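Local coordinates for protein phosphatase 2C (Toxoplasma gondii, PDB 3D8K), which probably removes phosphate from phosphoserine and phosphothreonine in other proteins, as a manganese-dependent serine/threonine phosphatase of the PP2C family, at residues 180-185 and 261-266; 185-190 and 255-260; 113-118 and 165-170. All blocks are in the same frame, centred on the assembly; numbering follows the deposited sequence.

Contact 1 of 3, residues 180-185 and 261-266; sequences LKSGRT and PGDDIV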
loop_
_atom_site.group_PDB
_atom_site.type_symbol
_atom_site.label_atom_id
_atom_site.label_comp_id
_atom_site.label_asym_id
_atom_site.label_seq_id
_atom_site.Cartn_x
_atom_site.Cartn_y
_atom_site.Cartn_z
ATOM N N LEU C 180 -19.110 -20.143 -25.157
ATOM C CA LEU C 180 -17.656 -20.218 -25.095
ATOM C C LEU C 180 -17.089 -20.483 -26.483
ATOM O O LEU C 180 -17.513 -21.422 -27.161
ATOM C CB LEU C 180 -17.217 -21.350 -24.158
ATOM C CG LEU C 180 -15.894 -21.247 -23.377
ATOM C CD1 LEU C 180 -15.194 -22.601 -23.368
ATOM C CD2 LEU C 180 -14.990 -20.197 -23.991
ATOM N N LYS C 181 -16.143 -19.654 -26.910
ATOM C CA LYS C 181 -15.513 -19.842 -28.214
ATOM C C LYS C 181 -14.137 -20.437 -28.013
ATOM O O LYS C 181 -13.405 -20.056 -27.098
ATOM C CB LYS C 181 -15.333 -18.520 -28.972
ATOM C CG LYS C 181 -16.540 -18.026 -29.732
ATOM C CD LYS C 181 -16.188 -16.797 -30.565
ATOM C CE LYS C 181 -15.325 -17.147 -31.767
ATOM N NZ LYS C 181 -15.937 -18.215 -32.618
ATOM N N SER C 182 -13.780 -21.366 -28.886
ATOM C CA SER C 182 -12.477 -22.000 -28.826
ATOM C C SER C 182 -12.144 -22.407 -30.250
ATOM O O SER C 182 -12.716 -23.371 -30.780
ATOM C CB SER C 182 -12.524 -23.225 -27.911
ATOM O OG SER C 182 -11.225 -23.612 -27.501
ATOM N N GLY C 183 -11.237 -21.652 -30.871
ATOM C CA GLY C 183 -10.838 -21.940 -32.236
ATOM C C GLY C 183 -11.994 -21.698 -33.184
ATOM O O GLY C 183 -12.388 -20.555 -33.409
ATOM N N ARG C 184 -12.533 -22.779 -33.743
ATOM C CA ARG C 184 -13.664 -22.697 -34.659
ATOM C C ARG C 184 -14.845 -23.330 -33.965
ATOM O O ARG C 184 -15.862 -23.642 -34.584
ATOM C CB ARG C 184 -13.371 -23.448 -35.961
ATOM C CG ARG C 184 -12.900 -22.564 -37.100
ATOM C CD ARG C 184 -13.904 -21.457 -37.344
ATOM N NE ARG C 184 -13.736 -20.782 -38.627
ATOM C CZ ARG C 184 -12.579 -20.350 -39.119
ATOM N NH1 ARG C 184 -11.444 -20.526 -38.446
ATOM N NH2 ARG C 184 -12.562 -19.709 -40.280
ATOM N N THR C 185 -14.701 -23.517 -32.663
ATOM C CA THR C 185 -15.753 -24.125 -31.882
ATOM C C THR C 185 -16.564 -23.125 -31.080
ATOM O O THR C 185 -16.045 -22.129 -30.580
ATOM C CB THR C 185 -15.177 -25.172 -30.918
ATOM O OG1 THR C 185 -14.425 -26.137 -31.664
ATOM C CG2 THR C 185 -16.297 -25.890 -30.174
ATOM N N PRO C 261 -6.218 -20.689 -22.604
ATOM C CA PRO C 261 -5.879 -19.320 -23.011
ATOM C C PRO C 261 -6.039 -19.286 -24.527
ATOM O O PRO C 261 -5.718 -20.260 -25.211
ATOM C CB PRO C 261 -4.435 -19.181 -22.572
ATOM C CG PRO C 261 -4.398 -19.982 -21.341
ATOM C CD PRO C 261 -5.183 -21.226 -21.708
ATOM N N GLY C 262 -6.553 -18.184 -25.050
ATOM C CA GLY C 262 -6.774 -18.109 -26.474
ATOM C C GLY C 262 -8.259 -18.223 -26.731
ATOM O O GLY C 262 -8.730 -17.869 -27.810
ATOM N N ASP C 263 -9.005 -18.722 -25.742
ATOM C CA ASP C 263 -10.459 -18.844 -25.873
ATOM C C ASP C 263 -11.143 -17.493 -25.579
ATOM O O ASP C 263 -10.529 -16.587 -25.005
ATOM C CB ASP C 263 -11.018 -19.924 -24.928
ATOM C CG ASP C 263 -10.617 -21.353 -25.335
ATOM O OD1 ASP C 263 -10.396 -21.608 -26.532
ATOM O OD2 ASP C 263 -10.543 -22.233 -24.450
ATOM N N ASP C 264 -12.403 -17.367 -25.997
ATOM C CA ASP C 264 -13.206 -16.154 -25.805
ATOM C C ASP C 264 -14.564 -16.489 -25.201
ATOM O O ASP C 264 -15.066 -17.601 -25.370
ATOM C CB ASP C 264 -13.461 -15.448 -27.145
ATOM C CG ASP C 264 -12.323 -14.540 -27.560
ATOM O OD1 ASP C 264 -11.178 -15.034 -27.656
ATOM O OD2 ASP C 264 -12.568 -13.335 -27.799
ATOM N N ILE C 265 -15.155 -15.522 -24.500
ATOM C CA ILE C 265 -16.473 -15.698 -23.908
ATOM C C ILE C 265 -17.393 -14.676 -24.530
ATOM O O ILE C 265 -17.070 -13.496 -24.603
ATOM C CB ILE C 265 -16.477 -15.468 -22.408
ATOM C CG1 ILE C 265 -15.599 -16.489 -21.726
ATOM C CG2 ILE C 265 -17.893 -15.627 -21.863
ATOM C CD1 ILE C 265 -15.487 -16.252 -20.254
ATOM N N VAL C 266 -18.548 -15.132 -24.979
ATOM C CA VAL C 266 -19.502 -14.235 -25.599
ATOM C C VAL C 266 -20.879 -14.323 -24.965
ATOM O O VAL C 266 -21.386 -15.410 -24.695
ATOM C CB VAL C 266 -19.593 -14.521 -27.086
ATOM C CG1 VAL C 266 -20.722 -13.711 -27.708
ATOM C CG2 VAL C 266 -18.257 -14.178 -27.726
#
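Neighbouring antiparallel strands in one sheet of the PP2C beta sandwich meet where Lys181 lies across from Asp264, a hydrogen-bonded pair with both backbone bonds made. Lys181 N gives its hydrogen to Asp264 O at 2.8 Å. The return bond, from Asp264 N to Lys181 O, is longer at 3.1 Å. On the face shared by Lys181 and Asp264 the two CB atoms lie 4.0 Å apart. Beyond that the lysine chain turns away from the partner strand: bent at chi3 (72°) and chi4, it takes NZ to Ile286 O near the end of helix 279-288, while its CD passes 4.4 Å from Val266 CG2. The next pair, Leu180 and Ile265, is non-hydrogen-bonded and looks to the other face. There Leu180 CD2 packs toward Ile265 CG1, although the methyl is modelled so close to Asp264 O that its exact position is doubtful. At the end of the strand, Ser182 OG is directed at Asp263 OD1; the modelled separation is too short to be taken literally. Arg126 gathers the same two side chains through its NH2, with a salt bridge to Asp263 OD2 and a hydrogen bond to Ser182 OG. Asp263 OD2 also takes the N-H of Tyr260, which ties the carboxylate back to its own loop. After Ser182 a type II' turn through Gly183 and Arg184 closes a hairpin to strand 185-188. The contact itself pairs strands 177-182 and 264-268, far apart in sequence, as neighbours in one sheet of the PP2C sandwich.

Contact 2 of 3, residues 185-190 and 255-260; sequences TAIHLS and TTFFAY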
loop_
_atom_site.group_PDB
_atom_site.type_symbol
_atom_site.label_atom_id
_atom_site.label_comp_id
_atom_site.label_asym_id
_atom_site.label_seq_id
_atom_site.Cartn_x
_atom_site.Cartn_y
_atom_site.Cartn_z
ATOM N N THR C 185 -14.701 -23.517 -32.663
ATOM C CA THR C 185 -15.753 -24.125 -31.882
ATOM C C THR C 185 -16.564 -23.125 -31.080
ATOM O O THR C 185 -16.045 -22.129 -30.580
ATOM C CB THR C 185 -15.177 -25.172 -30.918
ATOM O OG1 THR C 185 -14.425 -26.137 -31.664
ATOM C CG2 THR C 185 -16.297 -25.890 -30.174
ATOM N N ALA C 186 -17.855 -23.413 -30.978
ATOM C CA ALA C 186 -18.801 -22.605 -30.224
ATOM C C ALA C 186 -19.476 -23.561 -29.230
ATOM O O ALA C 186 -19.831 -24.680 -29.591
ATOM C CB ALA C 186 -19.827 -22.010 -31.161
ATOM N N ILE C 187 -19.645 -23.130 -27.985
ATOM C CA ILE C 187 -20.265 -23.980 -26.974
ATOM C C ILE C 187 -21.077 -23.190 -25.966
ATOM O O ILE C 187 -20.607 -22.193 -25.427
ATOM C CB ILE C 187 -19.186 -24.800 -26.250
ATOM C CG1 ILE C 187 -19.327 -26.259 -26.637
ATOM C CG2 ILE C 187 -19.282 -24.644 -24.752
ATOM C CD1 ILE C 187 -18.330 -27.126 -25.933
ATOM N N HIS C 188 -22.297 -23.644 -25.709
ATOM C CA HIS C 188 -23.183 -22.972 -24.759
ATOM C C HIS C 188 -22.795 -23.231 -23.310
ATOM O O HIS C 188 -22.295 -24.300 -22.959
ATOM C CB HIS C 188 -24.630 -23.409 -24.983
ATOM C CG HIS C 188 -25.183 -22.991 -26.306
ATOM N ND1 HIS C 188 -25.483 -21.678 -26.604
ATOM C CD2 HIS C 188 -25.443 -23.698 -27.432
ATOM C CE1 HIS C 188 -25.899 -21.597 -27.856
ATOM N NE2 HIS C 188 -25.882 -22.809 -28.382
ATOM N N LEU C 189 -23.033 -22.233 -22.470
ATOM C CA LEU C 189 -22.721 -22.332 -21.060
ATOM C C LEU C 189 -23.988 -22.281 -20.229
ATOM O O LEU C 189 -23.954 -22.505 -19.016
ATOM C CB LEU C 189 -21.782 -21.194 -20.665
ATOM C CG LEU C 189 -20.286 -21.451 -20.884
ATOM C CD1 LEU C 189 -20.059 -22.429 -22.043
ATOM C CD2 LEU C 189 -19.592 -20.121 -21.120
ATOM N N SER C 190 -25.110 -22.008 -20.888
ATOM C CA SER C 190 -26.378 -21.919 -20.186
ATOM C C SER C 190 -27.570 -22.317 -21.036
ATOM O O SER C 190 -27.506 -22.333 -22.260
ATOM C CB SER C 190 -26.587 -20.498 -19.667
ATOM O OG SER C 190 -26.632 -19.560 -20.733
ATOM N N THR C 255 -23.557 -23.134 -13.797
ATOM C CA THR C 255 -22.705 -24.101 -14.483
ATOM C C THR C 255 -21.239 -23.707 -14.352
ATOM O O THR C 255 -20.929 -22.544 -14.074
ATOM C CB THR C 255 -23.058 -24.184 -15.985
ATOM O OG1 THR C 255 -23.015 -22.873 -16.569
ATOM C CG2 THR C 255 -24.442 -24.768 -16.180
ATOM N N THR C 256 -20.337 -24.670 -14.546
ATOM C CA THR C 256 -18.903 -24.394 -14.465
ATOM C C THR C 256 -18.171 -25.044 -15.636
ATOM O O THR C 256 -18.470 -26.176 -16.002
ATOM C CB THR C 256 -18.297 -24.924 -13.161
ATOM O OG1 THR C 256 -19.092 -24.492 -12.054
ATOM C CG2 THR C 256 -16.890 -24.388 -12.979
ATOM N N PHE C 257 -17.225 -24.315 -16.224
ATOM C CA PHE C 257 -16.437 -24.787 -17.363
ATOM C C PHE C 257 -15.016 -24.230 -17.270
ATOM O O PHE C 257 -14.770 -23.249 -16.579
ATOM C CB PHE C 257 -16.995 -24.262 -18.691
ATOM C CG PHE C 257 -18.390 -24.723 -19.029
ATOM C CD1 PHE C 257 -19.485 -24.338 -18.255
ATOM C CD2 PHE C 257 -18.619 -25.481 -20.181
ATOM C CE1 PHE C 257 -20.773 -24.691 -18.621
ATOM C CE2 PHE C 257 -19.910 -25.835 -20.550
ATOM C CZ PHE C 257 -20.988 -25.438 -19.769
ATOM N N PHE C 258 -14.079 -24.848 -17.976
ATOM C CA PHE C 258 -12.719 -24.327 -18.000
ATOM C C PHE C 258 -12.455 -23.951 -19.447
ATOM O O PHE C 258 -13.063 -24.507 -20.354
ATOM C CB PHE C 258 -11.697 -25.360 -17.537
ATOM C CG PHE C 258 -11.550 -26.513 -18.459
ATOM C CD1 PHE C 258 -12.557 -27.458 -18.578
ATOM C CD2 PHE C 258 -10.407 -26.652 -19.226
ATOM C CE1 PHE C 258 -12.430 -28.526 -19.452
ATOM C CE2 PHE C 258 -10.266 -27.717 -20.109
ATOM C CZ PHE C 258 -11.284 -28.661 -20.221
ATOM N N ALA C 259 -11.569 -22.991 -19.658
ATOM C CA ALA C 259 -11.238 -22.543 -20.996
ATOM C C ALA C 259 -9.752 -22.369 -21.064
ATOM O O ALA C 259 -9.125 -21.940 -20.104
ATOM C CB ALA C 259 -11.902 -21.233 -21.293
ATOM N N TYR C 260 -9.191 -22.700 -22.217
ATOM C CA TYR C 260 -7.761 -22.591 -22.425
ATOM C C TYR C 260 -7.455 -21.166 -22.841
ATOM O O TYR C 260 -8.337 -20.471 -23.337
ATOM C CB TYR C 260 -7.342 -23.568 -23.529
ATOM C CG TYR C 260 -7.448 -25.042 -23.165
ATOM C CD1 TYR C 260 -6.676 -25.578 -22.144
ATOM C CD2 TYR C 260 -8.285 -25.910 -23.882
ATOM C CE1 TYR C 260 -6.723 -26.939 -21.835
ATOM C CE2 TYR C 260 -8.340 -27.277 -23.588
ATOM C CZ TYR C 260 -7.551 -27.788 -22.559
ATOM O OH TYR C 260 -7.563 -29.151 -22.255
#
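The polar part of this contact is one hydrogen bond, from Thr255 OG1 to Leu189 O, 2.6 Å long. The hydroxyl approaches almost head-on, with a C=O...OG1 angle of 161°. Thr255 holds OG1 between its backbone N and carbonyl carbon (chi1 54°), which turns the hydroxyl out of its own strand toward the 185-190 segment. Thr255 meanwhile keeps its backbone pairing with Val170, and Leu189 keeps its own with Cys178.

The CH-pi part involves Leu189 and Phe257. Leu189 CD1 sits over the middle of the phenyl ring, 3.8 Å from the centroid and only 12° off the ring normal. Leu189 CG, 4.0 Å from Phe257 CD1, lies over the same face, so the CG-CD1 arm of the leucine covers it.

Van der Waals packing fills in the rest. Phe257 CZ comes 3.6 Å from His188 O, and Ile187 CG2 reaches Phe257 CE2 at 4.4 Å, both obliquely to the ring. Leu189 also packs on Leu180 and Val170, one from each sheet, while Gln127 touches Phe257 and Thr255.

No strand pairing joins the two segments. Strands 185-188 and 253-259 are each outermost in their own sheet; side chains of 253-259 meet the end of 185-188 and the residue after it, carbonyls included, an arrangement that belongs to the two-sheet beta sandwich of PP2C phosphatases.

Contact 3 of 3, residues 113-118 and 165-170; sequences RYEKKP and IYTIHV. With SO4 (sulfate ion), chain F.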
loop_
_atom_site.group_PDB
_atom_site.type_symbol
_atom_site.label_atom_id
_atom_site.label_comp_id
_atom_site.label_asym_id
_atom_site.label_seq_id
_atom_site.Cartn_x
_atom_site.Cartn_y
_atom_site.Cartn_z
ATOM N N ARG C 113 -12.047 -16.889 -13.280
ATOM C CA ARG C 113 -10.812 -17.007 -12.505
ATOM C C ARG C 113 -9.767 -17.713 -13.344
ATOM O O ARG C 113 -10.084 -18.601 -14.130
ATOM C CB ARG C 113 -11.046 -17.808 -11.206
ATOM C CG ARG C 113 -9.807 -17.961 -10.290
ATOM C CD ARG C 113 -10.147 -18.020 -8.769
ATOM N NE ARG C 113 -9.432 -16.991 -7.987
ATOM C CZ ARG C 113 -9.890 -16.393 -6.877
ATOM N NH1 ARG C 113 -11.087 -16.712 -6.373
ATOM N NH2 ARG C 113 -9.163 -15.436 -6.291
ATOM N N TYR C 114 -8.519 -17.294 -13.189
ATOM C CA TYR C 114 -7.413 -17.917 -13.894
ATOM C C TYR C 114 -6.516 -18.509 -12.831
ATOM O O TYR C 114 -6.244 -17.878 -11.816
ATOM C CB TYR C 114 -6.609 -16.893 -14.693
ATOM C CG TYR C 114 -5.247 -17.400 -15.159
ATOM C CD1 TYR C 114 -5.121 -18.192 -16.303
ATOM C CD2 TYR C 114 -4.089 -17.091 -14.446
ATOM C CE1 TYR C 114 -3.879 -18.661 -16.724
ATOM C CE2 TYR C 114 -2.841 -17.557 -14.856
ATOM C CZ TYR C 114 -2.743 -18.338 -15.995
ATOM O OH TYR C 114 -1.506 -18.781 -16.410
ATOM N N GLU C 115 -6.085 -19.738 -13.052
ATOM C CA GLU C 115 -5.177 -20.380 -12.122
ATOM C C GLU C 115 -4.010 -20.872 -12.947
ATOM O O GLU C 115 -4.184 -21.670 -13.875
ATOM C CB GLU C 115 -5.833 -21.557 -11.390
ATOM C CG GLU C 115 -6.507 -22.565 -12.285
ATOM C CD GLU C 115 -7.891 -22.112 -12.699
ATOM O OE1 GLU C 115 -8.551 -22.831 -13.478
ATOM O OE2 GLU C 115 -8.325 -21.033 -12.239
ATOM N N LYS C 116 -2.823 -20.376 -12.607
ATOM C CA LYS C 116 -1.614 -20.735 -13.317
ATOM C C LYS C 116 -1.392 -22.241 -13.283
ATOM O O LYS C 116 -0.998 -22.836 -14.288
ATOM C CB LYS C 116 -0.427 -20.000 -12.703
ATOM C CG LYS C 116 0.705 -19.730 -13.681
ATOM C CD LYS C 116 1.664 -18.678 -13.135
ATOM C CE LYS C 116 2.610 -18.176 -14.213
ATOM N NZ LYS C 116 1.861 -17.669 -15.398
ATOM N N LYS C 117 -1.672 -22.857 -12.137
ATOM C CA LYS C 117 -1.489 -24.292 -11.977
ATOM C C LYS C 117 -2.743 -25.103 -11.642
ATOM O O LYS C 117 -2.976 -25.475 -10.492
ATOM C CB LYS C 117 -0.402 -24.559 -10.931
ATOM C CG LYS C 117 1.002 -24.361 -11.462
ATOM C CD LYS C 117 1.608 -23.038 -11.027
ATOM C CE LYS C 117 2.087 -23.111 -9.574
ATOM N NZ LYS C 117 2.973 -21.977 -9.145
ATOM N N PRO C 118 -3.559 -25.411 -12.659
ATOM C CA PRO C 118 -4.783 -26.185 -12.451
ATOM C C PRO C 118 -4.487 -27.622 -12.047
ATOM O O PRO C 118 -3.536 -28.235 -12.537
ATOM C CB PRO C 118 -5.463 -26.098 -13.800
ATOM C CG PRO C 118 -4.296 -26.087 -14.733
ATOM C CD PRO C 118 -3.364 -25.116 -14.088
ATOM N N ILE C 165 -5.261 -22.348 -17.122
ATOM C CA ILE C 165 -6.602 -22.380 -17.696
ATOM C C ILE C 165 -7.458 -21.347 -17.001
ATOM O O ILE C 165 -7.078 -20.806 -15.965
ATOM C CB ILE C 165 -7.281 -23.748 -17.498
ATOM C CG1 ILE C 165 -7.387 -24.067 -16.005
ATOM C CG2 ILE C 165 -6.501 -24.828 -18.225
ATOM C CD1 ILE C 165 -8.078 -25.383 -15.713
ATOM N N TYR C 166 -8.622 -21.077 -17.575
ATOM C CA TYR C 166 -9.549 -20.118 -17.002
ATOM C C TYR C 166 -10.803 -20.847 -16.531
ATOM O O TYR C 166 -11.448 -21.552 -17.308
ATOM C CB TYR C 166 -9.921 -19.067 -18.043
ATOM C CG TYR C 166 -8.817 -18.081 -18.340
ATOM C CD1 TYR C 166 -8.682 -16.911 -17.595
ATOM C CD2 TYR C 166 -7.922 -18.300 -19.387
ATOM C CE1 TYR C 166 -7.693 -15.978 -17.893
ATOM C CE2 TYR C 166 -6.930 -17.374 -19.691
ATOM C CZ TYR C 166 -6.823 -16.214 -18.945
ATOM O OH TYR C 166 -5.867 -15.275 -19.269
ATOM N N THR C 167 -11.132 -20.700 -15.250
ATOM C CA THR C 167 -12.330 -21.331 -14.721
ATOM C C THR C 167 -13.506 -20.388 -14.880
ATOM O O THR C 167 -13.458 -19.245 -14.444
ATOM C CB THR C 167 -12.189 -21.681 -13.250
ATOM O OG1 THR C 167 -11.314 -22.802 -13.117
ATOM C CG2 THR C 167 -13.525 -22.043 -12.666
ATOM N N ILE C 168 -14.560 -20.872 -15.514
ATOM C CA ILE C 168 -15.733 -20.057 -15.721
ATOM C C ILE C 168 -16.951 -20.552 -14.976
ATOM O O ILE C 168 -17.308 -21.724 -15.034
ATOM C CB ILE C 168 -16.097 -19.984 -17.194
ATOM C CG1 ILE C 168 -14.984 -19.276 -17.967
ATOM C CG2 ILE C 168 -17.433 -19.275 -17.359
ATOM C CD1 ILE C 168 -15.127 -19.393 -19.472
ATOM N N HIS C 169 -17.581 -19.632 -14.259
ATOM C CA HIS C 169 -18.803 -19.923 -13.526
ATOM C C HIS C 169 -19.894 -19.072 -14.138
ATOM O O HIS C 169 -19.764 -17.848 -14.253
ATOM C CB HIS C 169 -18.684 -19.553 -12.052
ATOM C CG HIS C 169 -18.010 -20.588 -11.219
ATOM N ND1 HIS C 169 -16.640 -20.738 -11.179
ATOM C CD2 HIS C 169 -18.516 -21.529 -10.388
ATOM C CE1 HIS C 169 -16.331 -21.724 -10.359
ATOM N NE2 HIS C 169 -17.452 -22.222 -9.866
ATOM N N VAL C 170 -20.968 -19.705 -14.558
ATOM C CA VAL C 170 -22.036 -18.925 -15.110
ATOM C C VAL C 170 -23.267 -19.090 -14.247
ATOM O O VAL C 170 -23.695 -20.202 -13.971
ATOM C CB VAL C 170 -22.364 -19.346 -16.541
ATOM C CG1 VAL C 170 -23.524 -18.490 -17.066
ATOM C CG2 VAL C 170 -21.142 -19.189 -17.417
HETATM S S SO4 F . 0.441 -14.646 -14.028
HETATM O O1 SO4 F . -0.047 -15.923 -13.500
HETATM O O2 SO4 F . 1.864 -14.792 -14.385
HETATM O O3 SO4 F . -0.336 -14.278 -15.222
HETATM O O4 SO4 F . 0.284 -13.607 -12.993
#
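Thr167 N bonds to Arg113 O at 2.6 Å, the shortest polar link between these two antiparallel strands. The return bond, Arg113 N to Thr167 O, is 3.0 Å and completes the hydrogen-bonded pair. Pairing slackens toward Glu115 and Ile165: Glu115 N to Ile165 O stretches to 3.3 Å, and the bond back from Ile165 N is weak.

On the face of Glu115, Ile165 and Thr167 a side-chain hydrogen bond is added. Thr167 OG1 donates to Glu115 OE1 at 2.8 Å, meeting the carboxylate on its syn side but 29° out of its plane. The glutamate gets there by setting CG between its backbone N and carbonyl carbon (chi1 51°) and bending again at chi2, which folds it over Ile165. Beyond it, Pro118 CB packs against Ile165 CD1.

Tyr114 and Tyr166 share the opposite face. Tyr114 CD1 rides 3.6 Å above the centre of the Tyr166 ring, with the ring planes turned 49° from each other. Their hydroxyls bond outside the pair, to Lys163 O and Pro324 O respectively. In the turn, Lys116 NZ holds a sulfate, probably from the crystallisation liquor, at 3.1 Å from its O2, and Lys117 makes a salt bridge to Glu84 of the second subunit.

Strand 165-173 is sandwiched in its sheet between strands 106-115 and 253-259, while Tyr166 reaches Leu323, just past strand 316-322 of the other sheet.

In the fold
Contacts 1 and 3 are backbone pairings inside different sheets of the sandwich; contact 2 bridges the sheets without strand pairing, through side chains of strand 253-259 against side chains and carbonyls of 185-190. Contacts 1 and 2 are buried, and Leu180 packs on Leu189 between them, whereas contact 3 is only partly buried and its turn reaches solvent, a sulfate and a second subunit. Strand 165-173 carries contact 3 and also pairs with strand 253-259 of contact 2. Ile265 of contact 1 meets Ile168 across the interior. Contact 1 buries charge (Asp263 with Arg126, Lys181 with helix carbonyls), contact 3 carries its charges on partly exposed or exposed residues, and contact 2 is mostly apolar.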